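Local coordinates for possible phosphoglycerate mutase GPM2 (PDB 2A6P), which acts as a broad-specificity phosphatase that hydrolyses phosphate monoesters, including fructose 1,6-bisphosphate in gluconeogenesis, and shows negligible phosphoglycerate mutase activity, at residues D59-C64 with V81-G86; S65-T70 with V150-F155; T85-E90 with N128-S133; V113-C118 with P167-S172. All coordinates share one frame; numbering follows the deposited sequence.

Interaction 1. Residues D59-C64 with V81-G86; sequences DPIVIC and VNEVTG
Ile63 and Glu83 lie side by side on one face of a short parallel pairing, their side chains pointing the same way, while Cys64 and Val84 sit paired on the other. The evidence for register is the two bridged pairs, Ile63 with Glu83 (CA atoms 4.7 Å apart) and Cys64 with Val84, together with the bonds between the strands. In Glu83 only the root stays beside Ile63: CB is 4.1 Å from Ile63 CG1, and the bend at chi2 (-90°) carries the carboxylate away. The other branch of Ile63, CG2, is anti to the backbone N and meets Thr85 CG2 at 3.5 Å, tighter than ordinary van der Waals contact, the two side chains lying side by side and pointing the same way. On the face of Cys64 and Val84, Val81 brings CG1 to 3.8 Å from Cys64 CB, so this valine fills in beside the cysteine. That face is covered by helix 68-76, with Leu71 touching both Cys64 and Val84 and Ala74 touching Val81; strand 61-64, this helix and strand 83-84 form a beta-alpha-beta unit, and 83-84 is an edge strand of the chain's sheet. The backbone bonds follow: Cys64 N to Glu83 O (2.8 Å) and Thr85 N to Cys64 O (3.1 Å). Val62 O is gripped twice, by Asn82 N, which lies in its carbonyl plane, and by Glu83 N, tilted 16° from it. Such chemistry implies a pairing set by main-chain bonds, with apolar side chains packed against the helix on one face and a charged group led away on the other.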
loop_
_atom_site.group_PDB
_atom_site.type_symbol
_atom_site.label_atom_id
_atom_site.label_comp_id
_atom_site.label_asym_id
_atom_site.label_seq_id
_atom_site.Cartn_x
_atom_site.Cartn_y
_atom_site.Cartn_z
ATOM N N ASP A 59 3.435 -23.040 -2.478
ATOM C CA ASP A 59 4.789 -23.594 -2.428
ATOM C C ASP A 59 5.832 -22.479 -2.571
ATOM O O ASP A 59 6.642 -22.484 -3.495
ATOM C CB ASP A 59 4.945 -24.632 -3.545
ATOM C CG ASP A 59 6.290 -25.333 -3.513
ATOM O OD1 ASP A 59 6.769 -25.665 -2.399
ATOM O OD2 ASP A 59 6.858 -25.564 -4.608
ATOM N N PRO A 60 5.823 -21.517 -1.634
ATOM C CA PRO A 60 6.701 -20.343 -1.547
ATOM C C PRO A 60 8.211 -20.577 -1.499
ATOM O O PRO A 60 8.696 -21.436 -0.752
ATOM C CB PRO A 60 6.243 -19.657 -0.258
ATOM C CG PRO A 60 4.897 -20.204 -0.006
ATOM C CD PRO A 60 4.995 -21.616 -0.420
ATOM N N ILE A 61 8.954 -19.808 -2.293
ATOM C CA ILE A 61 10.405 -19.890 -2.242
ATOM C C ILE A 61 10.781 -18.669 -1.397
ATOM O O ILE A 61 10.427 -17.535 -1.733
ATOM C CB ILE A 61 11.072 -19.803 -3.640
ATOM C CG1 ILE A 61 12.599 -19.802 -3.470
ATOM C CG2 ILE A 61 10.589 -18.580 -4.379
ATOM C CD1 ILE A 61 13.378 -19.738 -4.782
ATOM N N VAL A 62 11.467 -18.916 -0.284
ATOM C CA VAL A 62 11.863 -17.850 0.639
ATOM C C VAL A 62 13.325 -17.424 0.514
ATOM O O VAL A 62 14.244 -18.232 0.707
ATOM C CB VAL A 62 11.600 -18.273 2.103
ATOM C CG1 VAL A 62 11.964 -17.143 3.047
ATOM C CG2 VAL A 62 10.124 -18.683 2.278
ATOM N N ILE A 63 13.519 -16.149 0.185
ATOM C CA ILE A 63 14.837 -15.548 0.033
ATOM C C ILE A 63 15.004 -14.601 1.220
ATOM O O ILE A 63 14.110 -13.793 1.502
ATOM C CB ILE A 63 14.941 -14.766 -1.298
ATOM C CG1 ILE A 63 14.757 -15.716 -2.489
ATOM C CG2 ILE A 63 16.322 -14.135 -1.427
ATOM C CD1 ILE A 63 13.374 -16.289 -2.623
ATOM N N CYS A 64 16.143 -14.682 1.901
ATOM C CA CYS A 64 16.369 -13.878 3.103
ATOM C C CYS A 64 17.669 -13.066 3.124
ATOM O O CYS A 64 18.675 -13.483 2.565
ATOM C CB CYS A 64 16.332 -14.815 4.330
ATOM S SG CYS A 64 16.332 -14.046 5.987
ATOM N N VAL A 81 14.079 -21.107 5.034
ATOM C CA VAL A 81 14.745 -20.288 4.024
ATOM C C VAL A 81 15.392 -21.111 2.911
ATOM O O VAL A 81 16.132 -22.062 3.174
ATOM C CB VAL A 81 15.820 -19.382 4.683
ATOM C CG1 VAL A 81 16.541 -18.555 3.614
ATOM C CG2 VAL A 81 15.160 -18.471 5.715
ATOM N N ASN A 82 15.118 -20.725 1.668
ATOM C CA ASN A 82 15.654 -21.416 0.497
ATOM C C ASN A 82 16.946 -20.785 -0.008
ATOM O O ASN A 82 17.831 -21.487 -0.486
ATOM C CB ASN A 82 14.618 -21.420 -0.638
ATOM C CG ASN A 82 13.358 -22.169 -0.267
ATOM O OD1 ASN A 82 13.387 -23.384 -0.086
ATOM N ND2 ASN A 82 12.248 -21.451 -0.142
ATOM N N GLU A 83 17.047 -19.462 0.093
ATOM C CA GLU A 83 18.239 -18.748 -0.368
ATOM C C GLU A 83 18.567 -17.575 0.565
ATOM O O GLU A 83 17.682 -16.790 0.924
ATOM C CB GLU A 83 18.020 -18.173 -1.774
ATOM C CG GLU A 83 17.329 -19.079 -2.793
ATOM C CD GLU A 83 18.289 -19.938 -3.603
ATOM O OE1 GLU A 83 19.425 -19.484 -3.853
ATOM O OE2 GLU A 83 17.906 -21.058 -4.012
ATOM N N VAL A 84 19.835 -17.468 0.955
ATOM C CA VAL A 84 20.294 -16.364 1.794
ATOM C C VAL A 84 21.225 -15.576 0.880
ATOM O O VAL A 84 22.181 -16.134 0.347
ATOM C CB VAL A 84 21.073 -16.850 3.030
ATOM C CG1 VAL A 84 21.605 -15.648 3.821
ATOM C CG2 VAL A 84 20.168 -17.684 3.911
ATOM N N THR A 85 20.939 -14.292 0.680
ATOM C CA THR A 85 21.750 -13.478 -0.209
ATOM C C THR A 85 21.789 -11.997 0.160
ATOM O O THR A 85 20.786 -11.412 0.579
ATOM C CB THR A 85 21.243 -13.634 -1.675
ATOM O OG1 THR A 85 21.849 -12.646 -2.526
ATOM C CG2 THR A 85 19.722 -13.487 -1.721
ATOM N N GLY A 86 22.968 -11.399 0.005
ATOM C CA GLY A 86 23.130 -9.992 0.305
ATOM C C GLY A 86 22.305 -9.154 -0.649
ATOM O O GLY A 86 22.195 -7.940 -0.486
#

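Interaction 2. Residues S65-T70 with V150-F155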
loop_
_atom_site.group_PDB
_atom_site.type_symbol
_atom_site.label_atom_id
_atom_site.label_comp_id
_atom_site.label_asym_id
_atom_site.label_seq_id
_atom_site.Cartn_x
_atom_site.Cartn_y
_atom_site.Cartn_z
ATOM N N SER A 65 17.634 -11.908 3.780
ATOM C CA SER A 65 18.816 -11.061 3.911
ATOM C C SER A 65 19.781 -11.752 4.898
ATOM O O SER A 65 19.350 -12.411 5.864
ATOM C CB SER A 65 18.427 -9.686 4.442
ATOM O OG SER A 65 19.577 -8.984 4.879
ATOM N N PRO A 66 21.092 -11.598 4.683
ATOM C CA PRO A 66 22.117 -12.214 5.538
ATOM C C PRO A 66 22.198 -11.756 6.992
ATOM O O PRO A 66 22.777 -12.451 7.820
ATOM C CB PRO A 66 23.417 -11.915 4.784
ATOM C CG PRO A 66 22.965 -11.759 3.353
ATOM C CD PRO A 66 21.709 -10.956 3.515
ATOM N N ARG A 67 21.652 -10.584 7.299
ATOM C CA ARG A 67 21.704 -10.059 8.664
ATOM C C ARG A 67 21.053 -11.043 9.617
ATOM O O ARG A 67 20.130 -11.765 9.238
ATOM C CB ARG A 67 20.994 -8.704 8.752
ATOM C CG ARG A 67 21.598 -7.598 7.873
ATOM C CD ARG A 67 23.014 -7.207 8.314
ATOM N NE ARG A 67 24.025 -8.156 7.864
ATOM C CZ ARG A 67 24.403 -8.309 6.596
ATOM N NH1 ARG A 67 23.863 -7.572 5.629
ATOM N NH2 ARG A 67 25.322 -9.217 6.287
ATOM N N ARG A 68 21.535 -11.068 10.854
ATOM C CA ARG A 68 20.986 -11.978 11.842
ATOM C C ARG A 68 19.544 -11.618 12.224
ATOM O O ARG A 68 18.723 -12.507 12.472
ATOM C CB ARG A 68 21.857 -12.002 13.100
ATOM C CG ARG A 68 21.460 -13.133 14.054
ATOM C CD ARG A 68 21.566 -14.498 13.345
ATOM N NE ARG A 68 20.443 -15.387 13.651
ATOM C CZ ARG A 68 20.290 -16.607 13.138
ATOM N NH1 ARG A 68 21.190 -17.096 12.290
ATOM N NH2 ARG A 68 19.230 -17.339 13.470
ATOM N N ARG A 69 19.231 -10.325 12.273
ATOM C CA ARG A 69 17.874 -9.918 12.628
ATOM C C ARG A 69 16.835 -10.416 11.615
ATOM O O ARG A 69 15.678 -10.634 11.976
ATOM C CB ARG A 69 17.785 -8.385 12.782
ATOM C CG ARG A 69 18.237 -7.562 11.571
ATOM C CD ARG A 69 18.215 -6.077 11.923
ATOM N NE ARG A 69 18.749 -5.200 10.879
ATOM C CZ ARG A 69 20.042 -5.026 10.615
ATOM N NH1 ARG A 69 20.953 -5.688 11.314
ATOM N NH2 ARG A 69 20.425 -4.156 9.681
ATOM N N THR A 70 17.235 -10.575 10.351
ATOM C CA THR A 70 16.316 -11.071 9.328
ATOM C C THR A 70 16.290 -12.601 9.342
ATOM O O THR A 70 15.231 -13.211 9.173
ATOM C CB THR A 70 16.689 -10.572 7.892
ATOM O OG1 THR A 70 18.109 -10.613 7.710
ATOM C CG2 THR A 70 16.172 -9.143 7.663
ATOM N N VAL A 150 12.450 -11.794 2.809
ATOM C CA VAL A 150 12.517 -11.374 4.212
ATOM C C VAL A 150 13.685 -10.390 4.148
ATOM O O VAL A 150 14.837 -10.797 3.976
ATOM C CB VAL A 150 12.844 -12.539 5.136
ATOM C CG1 VAL A 150 12.945 -12.044 6.597
ATOM C CG2 VAL A 150 11.776 -13.617 4.976
ATOM N N SER A 151 13.381 -9.099 4.268
ATOM C CA SER A 151 14.399 -8.066 4.104
ATOM C C SER A 151 14.289 -6.870 5.065
ATOM O O SER A 151 13.882 -7.033 6.218
ATOM C CB SER A 151 14.354 -7.616 2.626
ATOM O OG SER A 151 15.291 -6.605 2.302
ATOM N N HIS A 152 14.660 -5.679 4.587
ATOM C CA HIS A 152 14.628 -4.469 5.407
ATOM C C HIS A 152 13.691 -3.353 4.922
ATOM O O HIS A 152 13.145 -3.417 3.820
ATOM C CB HIS A 152 16.051 -3.919 5.563
ATOM C CG HIS A 152 17.021 -4.919 6.108
ATOM N ND1 HIS A 152 17.561 -5.927 5.335
ATOM C CD2 HIS A 152 17.525 -5.089 7.353
ATOM C CE1 HIS A 152 18.359 -6.671 6.080
ATOM N NE2 HIS A 152 18.354 -6.186 7.308
ATOM N N GLY A 153 13.531 -2.328 5.760
ATOM C CA GLY A 153 12.636 -1.222 5.461
ATOM C C GLY A 153 12.825 -0.532 4.132
ATOM O O GLY A 153 11.942 -0.582 3.257
ATOM N N HIS A 154 13.976 0.117 3.968
ATOM C CA HIS A 154 14.246 0.831 2.732
ATOM C C HIS A 154 14.371 -0.078 1.521
ATOM O O HIS A 154 13.761 0.205 0.487
ATOM C CB HIS A 154 15.481 1.726 2.901
ATOM C CG HIS A 154 15.251 2.889 3.823
ATOM N ND1 HIS A 154 16.277 3.554 4.463
ATOM C CD2 HIS A 154 14.109 3.503 4.211
ATOM C CE1 HIS A 154 15.774 4.524 5.206
ATOM N NE2 HIS A 154 14.462 4.514 5.070
ATOM N N PHE A 155 15.113 -1.176 1.630
ATOM C CA PHE A 155 15.238 -2.053 0.470
ATOM C C PHE A 155 13.899 -2.657 0.038
ATOM O O PHE A 155 13.611 -2.728 -1.148
ATOM C CB PHE A 155 16.253 -3.177 0.693
ATOM C CG PHE A 155 16.557 -3.950 -0.573
ATOM C CD1 PHE A 155 17.210 -3.331 -1.637
ATOM C CD2 PHE A 155 16.102 -5.264 -0.742
ATOM C CE1 PHE A 155 17.401 -4.010 -2.859
ATOM C CE2 PHE A 155 16.291 -5.947 -1.963
ATOM C CZ PHE A 155 16.937 -5.320 -3.016
#
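His152 presents its imidazole to residues 65-70, where Ser65, Arg67, Arg69 and Thr70 surround it. Its CB bond already points at that segment, and CG stands beside the backbone N, anti to the carbonyl carbon (chi1 -55°), sending the ring between them. On one branch ND1 comes within 4.0 Å of Ser65 CB, and CE1 of His152 is closer to Ser65 CB, at 3.4 Å. On the other, CD2 is 3.7 Å from Arg69 NE, which lies near the ring plane; the guanidinium is turned 73° from the ring, and its own face receives the tip, NE2. Glu90 and the ring of His18 also touch this imidazole. Such a histidine cluster at the ends of sheet strands is the catalytic site of the histidine phosphatase fold: His152 is the probable transition-state stabiliser, His18 the inferred phosphohistidine, and a weak, long ion pair from Arg69 to a bound sulfate is consistent with a phosphate pocket. Arg69 is positioned by bonds from NH1 to Thr33 O and from NH2 to Gly31 O. At the tip, His152 NE2 is 3.6 Å from Arg67 CG, and no polar partner for this buried nitrogen is found in the model. Thr70 CG2 covers one ring face in a CH-pi contact, 3.9 Å from the centroid. Behind the ring, Ser65 N donates to Val150 O (3.0 Å), and Val150 CG1 rests 3.6 Å from Thr70 O.

Interaction 3. Residues T85-E90 with N128-S133; sequences TGLLAE and NDRADS
Arg130 and Leu87 bury the most surface here, sliding past each other in opposite directions. Leu87 CG is anti to its own N (chi1 -179°), and the branch CD1 then lies 3.6 Å from Arg130 CG and 3.8 Å from Arg130 O, alongside helix 124-141. The same methyl, Leu87 CD1, reaches Ser133 one turn further on, at CB (4.2 Å). Ser133 OG itself turns back to Asp129 O, a carbonyl that also accepts Ser133 N from its opposite face. Bends at chi2 and chi3 carry the arginine along the 3-10 turn 86-88 to the loop beyond it. There Arg130 NH2 donates to Ala89 O at 2.8 Å; the bond is bent (133° at the hydrogen), and the donor sits above the carbonyl plane, 47° out of it. The same guanidinium uses NH1 for a salt bridge to Glu122. Ala89 leads straight into Glu90, probably the proton donor or acceptor of the active site, whose carboxylate is held by the backbone N atoms of His154 and Phe155. Chemically, then, a methyl-to-methylene contact and one bent hydrogen bond from a charged donor to a neutral carbonyl anchor the loop just before Glu90 to helix 124-141.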
loop_
_atom_site.group_PDB
_atom_site.type_symbol
_atom_site.label_atom_id
_atom_site.label_comp_id
_atom_site.label_asym_id
_atom_site.label_seq_id
_atom_site.Cartn_x
_atom_site.Cartn_y
_atom_site.Cartn_z
ATOM N N THR A 85 20.939 -14.292 0.680
ATOM C CA THR A 85 21.750 -13.478 -0.209
ATOM C C THR A 85 21.789 -11.997 0.160
ATOM O O THR A 85 20.786 -11.412 0.579
ATOM C CB THR A 85 21.243 -13.634 -1.675
ATOM O OG1 THR A 85 21.849 -12.646 -2.526
ATOM C CG2 THR A 85 19.722 -13.487 -1.721
ATOM N N GLY A 86 22.968 -11.399 0.005
ATOM C CA GLY A 86 23.130 -9.992 0.305
ATOM C C GLY A 86 22.305 -9.154 -0.649
ATOM O O GLY A 86 22.195 -7.940 -0.486
ATOM N N LEU A 87 21.727 -9.794 -1.660
ATOM C CA LEU A 87 20.897 -9.069 -2.617
ATOM C C LEU A 87 19.751 -8.349 -1.886
ATOM O O LEU A 87 19.284 -7.287 -2.319
ATOM C CB LEU A 87 20.310 -10.033 -3.655
ATOM C CG LEU A 87 19.440 -9.354 -4.717
ATOM C CD1 LEU A 87 20.329 -8.427 -5.539
ATOM C CD2 LEU A 87 18.758 -10.396 -5.610
ATOM N N LEU A 88 19.302 -8.936 -0.781
ATOM C CA LEU A 88 18.207 -8.359 -0.013
ATOM C C LEU A 88 18.689 -7.533 1.182
ATOM O O LEU A 88 17.882 -7.137 2.028
ATOM C CB LEU A 88 17.268 -9.466 0.488
ATOM C CG LEU A 88 16.623 -10.426 -0.521
ATOM C CD1 LEU A 88 15.538 -11.244 0.185
ATOM C CD2 LEU A 88 16.010 -9.656 -1.672
ATOM N N ALA A 89 19.994 -7.275 1.253
ATOM C CA ALA A 89 20.561 -6.513 2.363
ATOM C C ALA A 89 20.020 -5.085 2.399
ATOM O O ALA A 89 19.595 -4.543 1.376
ATOM C CB ALA A 89 22.088 -6.501 2.258
ATOM N N GLU A 90 20.013 -4.471 3.578
ATOM C CA GLU A 90 19.512 -3.105 3.670
ATOM C C GLU A 90 20.424 -2.161 2.905
ATOM O O GLU A 90 21.533 -2.528 2.521
ATOM C CB GLU A 90 19.426 -2.651 5.132
ATOM C CG GLU A 90 18.916 -1.220 5.318
ATOM C CD GLU A 90 17.573 -0.976 4.640
ATOM O OE1 GLU A 90 17.496 -0.999 3.388
ATOM O OE2 GLU A 90 16.585 -0.767 5.371
ATOM N N ASN A 128 18.948 1.138 -6.972
ATOM C CA ASN A 128 17.974 1.031 -8.060
ATOM C C ASN A 128 18.229 -0.263 -8.829
ATOM O O ASN A 128 17.301 -1.010 -9.139
ATOM C CB ASN A 128 18.122 2.221 -9.012
ATOM C CG ASN A 128 17.198 2.134 -10.213
ATOM O OD1 ASN A 128 17.357 1.275 -11.079
ATOM N ND2 ASN A 128 16.221 3.025 -10.267
ATOM N N ASP A 129 19.504 -0.517 -9.128
ATOM C CA ASP A 129 19.914 -1.716 -9.856
ATOM C C ASP A 129 19.768 -2.969 -9.014
ATOM O O ASP A 129 19.376 -4.015 -9.522
ATOM C CB ASP A 129 21.366 -1.607 -10.310
ATOM C CG ASP A 129 21.639 -0.334 -11.050
ATOM O OD1 ASP A 129 20.797 0.060 -11.883
ATOM O OD2 ASP A 129 22.702 0.273 -10.799
ATOM N N ARG A 130 20.095 -2.873 -7.729
ATOM C CA ARG A 130 19.960 -4.032 -6.854
ATOM C C ARG A 130 18.475 -4.400 -6.742
ATOM O O ARG A 130 18.098 -5.588 -6.764
ATOM C CB ARG A 130 20.547 -3.737 -5.470
ATOM C CG ARG A 130 20.868 -4.997 -4.711
ATOM C CD ARG A 130 22.054 -4.839 -3.766
ATOM N NE ARG A 130 21.636 -4.564 -2.396
ATOM C CZ ARG A 130 21.246 -3.375 -1.967
ATOM N NH1 ARG A 130 21.234 -2.355 -2.809
ATOM N NH2 ARG A 130 20.845 -3.213 -0.716
ATOM N N ALA A 131 17.640 -3.368 -6.637
ATOM C CA ALA A 131 16.196 -3.547 -6.543
ATOM C C ALA A 131 15.660 -4.225 -7.800
ATOM O O ALA A 131 14.865 -5.160 -7.716
ATOM C CB ALA A 131 15.519 -2.203 -6.344
ATOM N N ASP A 132 16.091 -3.760 -8.967
ATOM C CA ASP A 132 15.627 -4.362 -10.216
ATOM C C ASP A 132 16.057 -5.824 -10.336
ATOM O O ASP A 132 15.282 -6.666 -10.797
ATOM C CB ASP A 132 16.127 -3.569 -11.430
ATOM C CG ASP A 132 15.424 -2.219 -11.578
ATOM O OD1 ASP A 132 14.195 -2.164 -11.343
ATOM O OD2 ASP A 132 16.091 -1.218 -11.936
ATOM N N SER A 133 17.283 -6.134 -9.924
ATOM C CA SER A 133 17.748 -7.518 -9.993
ATOM C C SER A 133 16.842 -8.387 -9.113
ATOM O O SER A 133 16.494 -9.518 -9.481
ATOM C CB SER A 133 19.209 -7.637 -9.515
ATOM O OG SER A 133 20.115 -6.932 -10.361
#

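Interaction 4. Residues V113-C118 with P167-S172; sequences VWTHGC and PLAEGS
The 3-10 turn 168-172, which follows helix 153-163, sets backbone atoms of Gly171 and Ser172 over one face of the indole of Trp114, from the short, weakly bonded helix at about 113-116. Gly171 provides the centre of the contact: its CA lies 3.4 Å from the centroid of the six-membered ring and 10° off the normal, a CH-pi contact squarely over the face. Ser172 N and CA continue over the same face, and Ser172 CB stands past the rim, 3.5 Å from Trp114 CD1. The opposite face receives Val113 CG1, offset toward the rim, so the indole is sandwiched between its own neighbour and the turn. The Leu168 and Trp114 side chains cross at about a right angle, with Leu168 CD2 3.5 Å from Trp114 CZ3, and Leu168 O comes to 3.2 Å from Trp114 CE3. At the root of the side chain, Trp114 CB is 3.5 Å from Ala169 O. His154 of helix 153-163 meets the indole with its ring plane at about 75°. Beyond the turn lies the dimer partner: Ser172 packs on Val190 and Glu170 on Leu166 of the second subunit. Contact across the segments is by dispersion and CH-pi, with Gly171, which has no side chain, letting the main chain come close to the ring.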
loop_
_atom_site.group_PDB
_atom_site.type_symbol
_atom_site.label_atom_id
_atom_site.label_comp_id
_atom_site.label_asym_id
_atom_site.label_seq_id
_atom_site.Cartn_x
_atom_site.Cartn_y
_atom_site.Cartn_z
ATOM N N VAL A 113 16.966 9.392 1.945
ATOM C CA VAL A 113 17.840 8.395 1.358
ATOM C C VAL A 113 17.483 8.200 -0.112
ATOM O O VAL A 113 18.356 7.968 -0.949
ATOM C CB VAL A 113 17.742 7.050 2.126
ATOM C CG1 VAL A 113 16.324 6.491 2.045
ATOM C CG2 VAL A 113 18.761 6.060 1.568
ATOM N N TRP A 114 16.195 8.339 -0.412
ATOM C CA TRP A 114 15.652 8.149 -1.760
ATOM C C TRP A 114 16.171 9.070 -2.855
ATOM O O TRP A 114 16.199 8.690 -4.032
ATOM C CB TRP A 114 14.126 8.259 -1.714
ATOM C CG TRP A 114 13.574 7.373 -0.687
ATOM C CD1 TRP A 114 13.143 7.723 0.562
ATOM C CD2 TRP A 114 13.502 5.948 -0.761
ATOM N NE1 TRP A 114 12.811 6.592 1.275
ATOM C CE2 TRP A 114 13.024 5.489 0.487
ATOM C CE3 TRP A 114 13.798 5.012 -1.763
ATOM C CZ2 TRP A 114 12.840 4.128 0.763
ATOM C CZ3 TRP A 114 13.612 3.658 -1.490
ATOM C CH2 TRP A 114 13.139 3.230 -0.234
ATOM N N THR A 115 16.568 10.279 -2.472
ATOM C CA THR A 115 17.066 11.251 -3.433
ATOM C C THR A 115 18.572 11.534 -3.281
ATOM O O THR A 115 19.254 11.846 -4.266
ATOM C CB THR A 115 16.285 12.566 -3.291
ATOM O OG1 THR A 115 16.348 13.006 -1.927
ATOM C CG2 THR A 115 14.825 12.362 -3.677
ATOM N N HIS A 116 19.093 11.410 -2.061
ATOM C CA HIS A 116 20.509 11.692 -1.824
ATOM C C HIS A 116 21.445 10.489 -1.769
ATOM O O HIS A 116 22.554 10.525 -2.310
ATOM C CB HIS A 116 20.683 12.472 -0.521
ATOM C CG HIS A 116 19.890 13.739 -0.454
ATOM N ND1 HIS A 116 20.337 14.855 0.218
ATOM C CD2 HIS A 116 18.676 14.062 -0.955
ATOM C CE1 HIS A 116 19.434 15.815 0.123
ATOM N NE2 HIS A 116 18.416 15.358 -0.583
ATOM N N GLY A 117 21.011 9.422 -1.110
ATOM C CA GLY A 117 21.884 8.273 -0.985
ATOM C C GLY A 117 22.732 8.488 0.262
ATOM O O GLY A 117 22.461 9.404 1.054
ATOM N N CYS A 118 23.771 7.675 0.439
ATOM C CA CYS A 118 24.615 7.790 1.622
ATOM C C CYS A 118 26.099 7.918 1.293
ATOM O O CYS A 118 26.634 7.160 0.485
ATOM C CB CYS A 118 24.402 6.573 2.526
ATOM S SG CYS A 118 22.668 6.242 2.928
ATOM N N PRO A 167 10.330 5.635 -10.393
ATOM C CA PRO A 167 11.731 5.984 -10.113
ATOM C C PRO A 167 11.938 5.672 -8.634
ATOM O O PRO A 167 11.009 5.809 -7.831
ATOM C CB PRO A 167 11.790 7.484 -10.394
ATOM C CG PRO A 167 10.680 7.703 -11.380
ATOM C CD PRO A 167 9.575 6.812 -10.852
ATOM N N LEU A 168 13.142 5.260 -8.266
ATOM C CA LEU A 168 13.421 4.893 -6.883
ATOM C C LEU A 168 13.136 6.035 -5.923
ATOM O O LEU A 168 12.898 5.820 -4.734
ATOM C CB LEU A 168 14.875 4.442 -6.741
ATOM C CG LEU A 168 15.125 3.167 -5.933
ATOM C CD1 LEU A 168 16.462 3.301 -5.214
ATOM C CD2 LEU A 168 14.013 2.950 -4.939
ATOM N N ALA A 169 13.174 7.255 -6.440
ATOM C CA ALA A 169 12.901 8.429 -5.615
ATOM C C ALA A 169 11.565 8.310 -4.895
ATOM O O ALA A 169 11.380 8.903 -3.838
ATOM C CB ALA A 169 12.901 9.685 -6.482
ATOM N N GLU A 170 10.642 7.544 -5.479
ATOM C CA GLU A 170 9.300 7.364 -4.924
ATOM C C GLU A 170 9.227 6.417 -3.716
ATOM O O GLU A 170 8.150 6.231 -3.142
ATOM C CB GLU A 170 8.330 6.864 -6.012
ATOM C CG GLU A 170 8.199 7.733 -7.261
ATOM C CD GLU A 170 7.837 9.182 -6.961
ATOM O OE1 GLU A 170 7.275 9.468 -5.886
ATOM O OE2 GLU A 170 8.097 10.045 -7.820
ATOM N N GLY A 171 10.356 5.814 -3.335
ATOM C CA GLY A 171 10.349 4.922 -2.187
ATOM C C GLY A 171 9.903 5.630 -0.909
ATOM O O GLY A 171 9.516 4.994 0.077
ATOM N N SER A 172 9.957 6.959 -0.931
ATOM C CA SER A 172 9.571 7.792 0.204
ATOM C C SER A 172 8.059 7.790 0.418
ATOM O O SER A 172 7.578 8.125 1.493
ATOM C CB SER A 172 10.034 9.235 -0.036
ATOM O OG SER A 172 9.396 9.799 -1.187
#

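From the N terminus, interaction 1 closes first, bringing 59-64 beside 81-86 after one helical connection. Inside that loop 65-70 departs on a much longer one, to 150-155, so interaction 2 crosses interaction 1; strands 61-64 and 147-151, adjacent in the sheet, unite them. Interaction 3 begins at Thr85 and Gly86, where interaction 1 ends, and is nested within interaction 2; Ser151 OG to Leu88 O and Phe155 N to Glu90 OE1 link those two. Interaction 4 opens at 113-118 within both of their loops and closes beyond them at 167-172, crossing each but only following interaction 1 in series. Together they tie the sheet edge and catalytic loops to helix 124-141 and the dimer side.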